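Local coordinates for protein peptidyl-prolyl cis-trans isomerase FKBP13, chloroplastic (Arabidopsis thaliana, PDB 1U79) that catalyses the cis-trans isomerisation of proline peptide bonds in the chloroplast thylakoid lumen and regulates accumulation of the Rieske protein of photosynthetic electron transport, at residues G13-A27 against I80-P94. Sequence-based numbering, arbitrary orientation.
Sequences GLAFCDKVVGYGPEA and IPPMLTGGKRTLRIP
The Phe16 ring brings CD2 over one face of the Arg89 guanidinium, offset toward the rim, with CD2 of Phe16 3.6 Å from NE of Arg89 and the two planes 46° apart, too tilted for a parallel stack. CG of Met83 lies over the opposite face, and the Asp18 carboxylate and Pro81 carbonyl meet the guanidinium edge near its plane. Asp18 binds side-on in a salt bridge: NE of Arg89 gives a bond of 2.7 Å to OD1 of Asp18, tilted 32° out of the carboxylate plane, while NH1 meets the syn lone pair of OD2. End-on, NH1 and NH2 both reach O of Pro81, NH1 from above the carbonyl plane and NH2 nearly along the C=O axis, and NH2 also serves Gly73 O. A bend at chi3 of -69° in an otherwise extended Arg89 chain turns the group into this slot. A methionine in its place would probably leave the Asp18 carboxylate without its countercharge and the Pro81 carbonyl without two donors. CZ of Phe16 also touches CD of Pro81, 3.4 Å away.

Strands 15-18 and 88-93 run antiparallel (171°); strand 15-18 lies between 88-93 and the short strand 8-9 in the curled FKBP sheet, and 119-128 flanks 88-93 on its other side. Ala15 with Arg92 and Cys17 with Thr90 are hydrogen-bonded pairs; on their face SG of Cys17, disulfide-linked to Cys5, packs 3.3 Å from CB of Thr90, whose hydroxyl bonds Asp122. Lys19 and Val20 both oppose Lys88, a classic beta bulge where the chain turns a corner.

Beyond it, residues 22-27 wrap the type II turn Leu84-Gly87. O of Thr85 accepts from N of Tyr23 and N of Gly24, and lies 3.8 Å above one face of the Tyr23 ring, offset toward its rim. At the other end, CD2 of Leu14 presses tightly on CD1 of Ile80, 3.3 Å away, the side chains crossing at about a right angle.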
loop_
_atom_site.group_PDB
_atom_site.type_symbol
_atom_site.label_atom_id
_atom_site.label_comp_id
_atom_site.label_asym_id
_atom_site.label_seq_id
_atom_site.Cartn_x
_atom_site.Cartn_y
_atom_site.Cartn_z
ATOM N N GLY A 13 12.771 -0.597 -5.498
ATOM C CA GLY A 13 12.727 -1.429 -4.312
ATOM C C GLY A 13 11.291 -1.800 -3.969
ATOM O O GLY A 13 11.038 -2.783 -3.277
ATOM N N LEU A 14 10.341 -0.997 -4.434
ATOM C CA LEU A 14 8.933 -1.281 -4.185
ATOM C C LEU A 14 8.649 -2.599 -4.894
ATOM O O LEU A 14 8.849 -2.709 -6.110
ATOM C CB LEU A 14 8.051 -0.169 -4.771
ATOM C CG LEU A 14 6.545 -0.232 -4.519
ATOM C CD1 LEU A 14 6.250 -0.186 -3.017
ATOM C CD2 LEU A 14 5.871 0.940 -5.227
ATOM N N ALA A 15 8.183 -3.598 -4.153
ATOM C CA ALA A 15 7.901 -4.896 -4.754
ATOM C C ALA A 15 6.440 -5.279 -4.590
ATOM O O ALA A 15 5.761 -4.812 -3.673
ATOM C CB ALA A 15 8.789 -5.958 -4.143
ATOM N N PHE A 16 5.959 -6.135 -5.479
ATOM C CA PHE A 16 4.569 -6.543 -5.424
ATOM C C PHE A 16 4.369 -7.950 -5.960
ATOM O O PHE A 16 5.249 -8.524 -6.598
ATOM C CB PHE A 16 3.723 -5.610 -6.288
ATOM C CG PHE A 16 3.816 -5.923 -7.768
ATOM C CD1 PHE A 16 4.959 -5.604 -8.490
ATOM C CD2 PHE A 16 2.789 -6.610 -8.412
ATOM C CE1 PHE A 16 5.082 -5.969 -9.841
ATOM C CE2 PHE A 16 2.905 -6.979 -9.763
ATOM C CZ PHE A 16 4.058 -6.655 -10.471
ATOM N N CYS A 17 3.186 -8.483 -5.688
ATOM C CA CYS A 17 2.757 -9.774 -6.203
ATOM C C CYS A 17 1.244 -9.652 -6.257
ATOM O O CYS A 17 0.619 -9.234 -5.282
ATOM C CB CYS A 17 3.168 -10.940 -5.291
ATOM S SG CYS A 17 2.499 -10.886 -3.600
ATOM N N ASP A 18 0.656 -9.969 -7.405
ATOM C CA ASP A 18 -0.790 -9.910 -7.546
ATOM C C ASP A 18 -1.397 -11.256 -7.163
ATOM O O ASP A 18 -1.443 -12.185 -7.975
ATOM C CB ASP A 18 -1.185 -9.537 -8.984
ATOM C CG ASP A 18 -1.112 -8.035 -9.234
ATOM O OD1 ASP A 18 -1.449 -7.263 -8.307
ATOM O OD2 ASP A 18 -0.733 -7.618 -10.347
ATOM N N LYS A 19 -1.849 -11.359 -5.917
ATOM C CA LYS A 19 -2.456 -12.589 -5.408
ATOM C C LYS A 19 -3.710 -12.910 -6.212
ATOM O O LYS A 19 -4.013 -14.069 -6.485
ATOM C CB LYS A 19 -2.790 -12.427 -3.922
ATOM C CG LYS A 19 -1.555 -12.246 -3.043
ATOM C CD LYS A 19 -1.915 -12.247 -1.566
ATOM C CE LYS A 19 -0.700 -12.583 -0.704
ATOM N NZ LYS A 19 -1.059 -12.660 0.738
ATOM N N VAL A 20 -4.452 -11.874 -6.574
ATOM C CA VAL A 20 -5.636 -12.048 -7.398
ATOM C C VAL A 20 -5.695 -10.865 -8.346
ATOM O O VAL A 20 -5.773 -9.716 -7.911
ATOM C CB VAL A 20 -6.935 -12.083 -6.580
ATOM C CG1 VAL A 20 -8.119 -12.299 -7.522
ATOM C CG2 VAL A 20 -6.879 -13.201 -5.540
ATOM N N VAL A 21 -5.629 -11.143 -9.644
ATOM C CA VAL A 21 -5.685 -10.087 -10.646
ATOM C C VAL A 21 -7.115 -9.567 -10.753
ATOM O O VAL A 21 -8.058 -10.356 -10.821
ATOM C CB VAL A 21 -5.250 -10.617 -12.024
ATOM C CG1 VAL A 21 -5.373 -9.509 -13.071
ATOM C CG2 VAL A 21 -3.837 -11.153 -11.938
ATOM N N GLY A 22 -7.273 -8.245 -10.762
ATOM C CA GLY A 22 -8.599 -7.654 -10.851
ATOM C C GLY A 22 -9.349 -8.077 -12.101
ATOM O O GLY A 22 -8.755 -8.612 -13.040
ATOM N N TYR A 23 -10.657 -7.842 -12.107
ATOM C CA TYR A 23 -11.507 -8.195 -13.240
ATOM C C TYR A 23 -11.961 -6.944 -13.986
ATOM O O TYR A 23 -12.483 -7.027 -15.104
ATOM C CB TYR A 23 -12.728 -8.982 -12.747
ATOM C CG TYR A 23 -13.559 -8.230 -11.726
ATOM C CD1 TYR A 23 -14.544 -7.341 -12.126
ATOM C CD2 TYR A 23 -13.322 -8.379 -10.361
ATOM C CE1 TYR A 23 -15.279 -6.605 -11.193
ATOM C CE2 TYR A 23 -14.049 -7.650 -9.417
ATOM C CZ TYR A 23 -15.023 -6.763 -9.844
ATOM O OH TYR A 23 -15.730 -6.010 -8.931
ATOM N N GLY A 24 -11.732 -5.784 -13.379
ATOM C CA GLY A 24 -12.142 -4.534 -13.991
ATOM C C GLY A 24 -11.029 -3.679 -14.577
ATOM O O GLY A 24 -9.934 -4.170 -14.857
ATOM N N PRO A 25 -11.292 -2.380 -14.789
ATOM C CA PRO A 25 -10.302 -1.453 -15.350
ATOM C C PRO A 25 -9.178 -1.119 -14.386
ATOM O O PRO A 25 -9.321 -1.275 -13.164
ATOM C CB PRO A 25 -11.135 -0.224 -15.692
ATOM C CG PRO A 25 -12.211 -0.245 -14.636
ATOM C CD PRO A 25 -12.593 -1.709 -14.596
ATOM N N GLU A 26 -8.059 -0.655 -14.934
ATOM C CA GLU A 26 -6.932 -0.282 -14.095
ATOM C C GLU A 26 -7.274 0.991 -13.328
ATOM O O GLU A 26 -8.197 1.724 -13.698
ATOM C CB GLU A 26 -5.663 -0.073 -14.943
ATOM C CG GLU A 26 -5.762 0.955 -16.055
ATOM C CD GLU A 26 -4.466 1.062 -16.839
ATOM O OE1 GLU A 26 -3.676 0.101 -16.808
ATOM O OE2 GLU A 26 -4.236 2.094 -17.496
ATOM N N ALA A 27 -6.550 1.223 -12.234
ATOM C CA ALA A 27 -6.743 2.407 -11.410
ATOM C C ALA A 27 -6.353 3.625 -12.241
ATOM O O ALA A 27 -5.450 3.553 -13.071
ATOM C CB ALA A 27 -5.862 2.327 -10.154
ATOM N N ILE A 80 6.249 -1.561 -12.248
ATOM C CA ILE A 80 5.048 -1.887 -11.491
ATOM C C ILE A 80 3.771 -1.575 -12.259
ATOM O O ILE A 80 3.431 -0.411 -12.468
ATOM C CB ILE A 80 4.995 -1.125 -10.142
ATOM C CG1 ILE A 80 6.163 -1.562 -9.259
ATOM C CG2 ILE A 80 3.663 -1.401 -9.435
ATOM C CD1 ILE A 80 6.163 -0.955 -7.878
ATOM N N PRO A 81 3.052 -2.616 -12.705
ATOM C CA PRO A 81 1.812 -2.374 -13.439
ATOM C C PRO A 81 0.738 -1.963 -12.445
ATOM O O PRO A 81 0.821 -2.282 -11.263
ATOM C CB PRO A 81 1.510 -3.729 -14.070
ATOM C CG PRO A 81 2.003 -4.676 -13.032
ATOM C CD PRO A 81 3.319 -4.060 -12.587
ATOM N N PRO A 82 -0.302 -1.278 -12.919
ATOM C CA PRO A 82 -1.401 -0.822 -12.065
ATOM C C PRO A 82 -2.252 -1.963 -11.556
ATOM O O PRO A 82 -2.331 -3.023 -12.183
ATOM C CB PRO A 82 -2.236 0.064 -12.994
ATOM C CG PRO A 82 -1.373 0.263 -14.225
ATOM C CD PRO A 82 -0.570 -0.973 -14.331
ATOM N N MET A 83 -2.897 -1.744 -10.417
ATOM C CA MET A 83 -3.818 -2.738 -9.905
ATOM C C MET A 83 -5.068 -2.546 -10.750
ATOM O O MET A 83 -5.273 -1.472 -11.327
ATOM C CB MET A 83 -4.170 -2.472 -8.440
ATOM C CG MET A 83 -3.180 -3.026 -7.446
ATOM S SD MET A 83 -3.850 -2.894 -5.764
ATOM C CE MET A 83 -4.966 -4.261 -5.756
ATOM N N LEU A 84 -5.892 -3.586 -10.840
ATOM C CA LEU A 84 -7.130 -3.516 -11.594
ATOM C C LEU A 84 -8.251 -3.643 -10.585
ATOM O O LEU A 84 -8.078 -4.276 -9.539
ATOM C CB LEU A 84 -7.237 -4.666 -12.586
ATOM C CG LEU A 84 -6.082 -4.843 -13.563
ATOM C CD1 LEU A 84 -6.462 -5.933 -14.555
ATOM C CD2 LEU A 84 -5.782 -3.527 -14.268
ATOM N N THR A 85 -9.389 -3.039 -10.899
ATOM C CA THR A 85 -10.556 -3.080 -10.030
ATOM C C THR A 85 -10.869 -4.514 -9.620
ATOM O O THR A 85 -10.966 -5.404 -10.468
ATOM C CB THR A 85 -11.778 -2.462 -10.749
ATOM O OG1 THR A 85 -11.577 -1.054 -10.873
ATOM C CG2 THR A 85 -13.069 -2.729 -9.989
ATOM N N GLY A 86 -11.029 -4.724 -8.315
ATOM C CA GLY A 86 -11.333 -6.042 -7.780
ATOM C C GLY A 86 -10.104 -6.893 -7.520
ATOM O O GLY A 86 -10.204 -8.076 -7.185
ATOM N N GLY A 87 -8.928 -6.301 -7.675
ATOM C CA GLY A 87 -7.709 -7.055 -7.461
ATOM C C GLY A 87 -7.229 -7.094 -6.021
ATOM O O GLY A 87 -7.650 -6.286 -5.185
ATOM N N LYS A 88 -6.367 -8.059 -5.723
ATOM C CA LYS A 88 -5.778 -8.166 -4.386
ATOM C C LYS A 88 -4.287 -8.239 -4.613
ATOM O O LYS A 88 -3.792 -9.148 -5.286
ATOM C CB LYS A 88 -6.236 -9.422 -3.654
ATOM C CG LYS A 88 -5.562 -9.607 -2.294
ATOM C CD LYS A 88 -6.006 -10.914 -1.665
ATOM C CE LYS A 88 -5.396 -11.110 -0.291
ATOM N NZ LYS A 88 -5.802 -12.427 0.256
ATOM N N ARG A 89 -3.573 -7.278 -4.047
ATOM C CA ARG A 89 -2.139 -7.199 -4.226
ATOM C C ARG A 89 -1.389 -7.065 -2.914
ATOM O O ARG A 89 -1.852 -6.410 -1.981
ATOM C CB ARG A 89 -1.803 -5.994 -5.116
ATOM C CG ARG A 89 -0.305 -5.685 -5.211
ATOM C CD ARG A 89 -0.009 -4.571 -6.213
ATOM N NE ARG A 89 -0.266 -4.985 -7.592
ATOM C CZ ARG A 89 -0.011 -4.231 -8.654
ATOM N NH1 ARG A 89 -0.271 -4.696 -9.872
ATOM N NH2 ARG A 89 0.493 -3.007 -8.499
ATOM N N THR A 90 -0.232 -7.703 -2.844
ATOM C CA THR A 90 0.588 -7.583 -1.656
ATOM C C THR A 90 1.700 -6.636 -2.064
ATOM O O THR A 90 2.238 -6.744 -3.170
ATOM C CB THR A 90 1.183 -8.936 -1.226
ATOM O OG1 THR A 90 0.122 -9.828 -0.879
ATOM C CG2 THR A 90 2.078 -8.759 -0.017
ATOM N N LEU A 91 2.023 -5.689 -1.192
ATOM C CA LEU A 91 3.077 -4.731 -1.479
ATOM C C LEU A 91 4.141 -4.742 -0.396
ATOM O O LEU A 91 3.820 -4.802 0.796
ATOM C CB LEU A 91 2.517 -3.303 -1.558
ATOM C CG LEU A 91 1.616 -2.823 -2.695
ATOM C CD1 LEU A 91 1.188 -1.388 -2.370
ATOM C CD2 LEU A 91 2.362 -2.872 -4.046
ATOM N N ARG A 92 5.401 -4.685 -0.822
ATOM C CA ARG A 92 6.539 -4.614 0.091
ATOM C C ARG A 92 7.110 -3.236 -0.189
ATOM O O ARG A 92 7.604 -2.970 -1.293
ATOM C CB ARG A 92 7.581 -5.687 -0.210
ATOM C CG ARG A 92 8.772 -5.638 0.743
ATOM C CD ARG A 92 9.490 -6.994 0.828
ATOM N NE ARG A 92 10.616 -6.951 1.767
ATOM C CZ ARG A 92 11.793 -6.420 1.465
ATOM N NH1 ARG A 92 11.984 -5.909 0.264
ATOM N NH2 ARG A 92 12.770 -6.383 2.352
ATOM N N ILE A 93 7.056 -2.368 0.820
ATOM C CA ILE A 93 7.479 -0.982 0.654
ATOM C C ILE A 93 8.703 -0.585 1.457
ATOM O O ILE A 93 8.676 -0.603 2.681
ATOM C CB ILE A 93 6.319 -0.024 1.052
ATOM C CG1 ILE A 93 5.040 -0.424 0.304
ATOM C CG2 ILE A 93 6.711 1.431 0.750
ATOM C CD1 ILE A 93 3.835 0.441 0.608
ATOM N N PRO A 94 9.796 -0.208 0.775
ATOM C CA PRO A 94 11.006 0.193 1.498
ATOM C C PRO A 94 10.656 1.476 2.249
ATOM O O PRO A 94 9.779 2.216 1.820
ATOM C CB PRO A 94 12.019 0.450 0.381
ATOM C CG PRO A 94 11.523 -0.372 -0.758
ATOM C CD PRO A 94 10.020 -0.199 -0.679
HETATM O O HOH W 1 -2.763 -5.750 -11.975
HETATM O O HOH W 2 -10.412 -10.121 -9.121
HETATM O O HOH W 3 -5.210 -6.365 -10.317
HETATM O O HOH W 4 -10.255 1.127 -11.804
#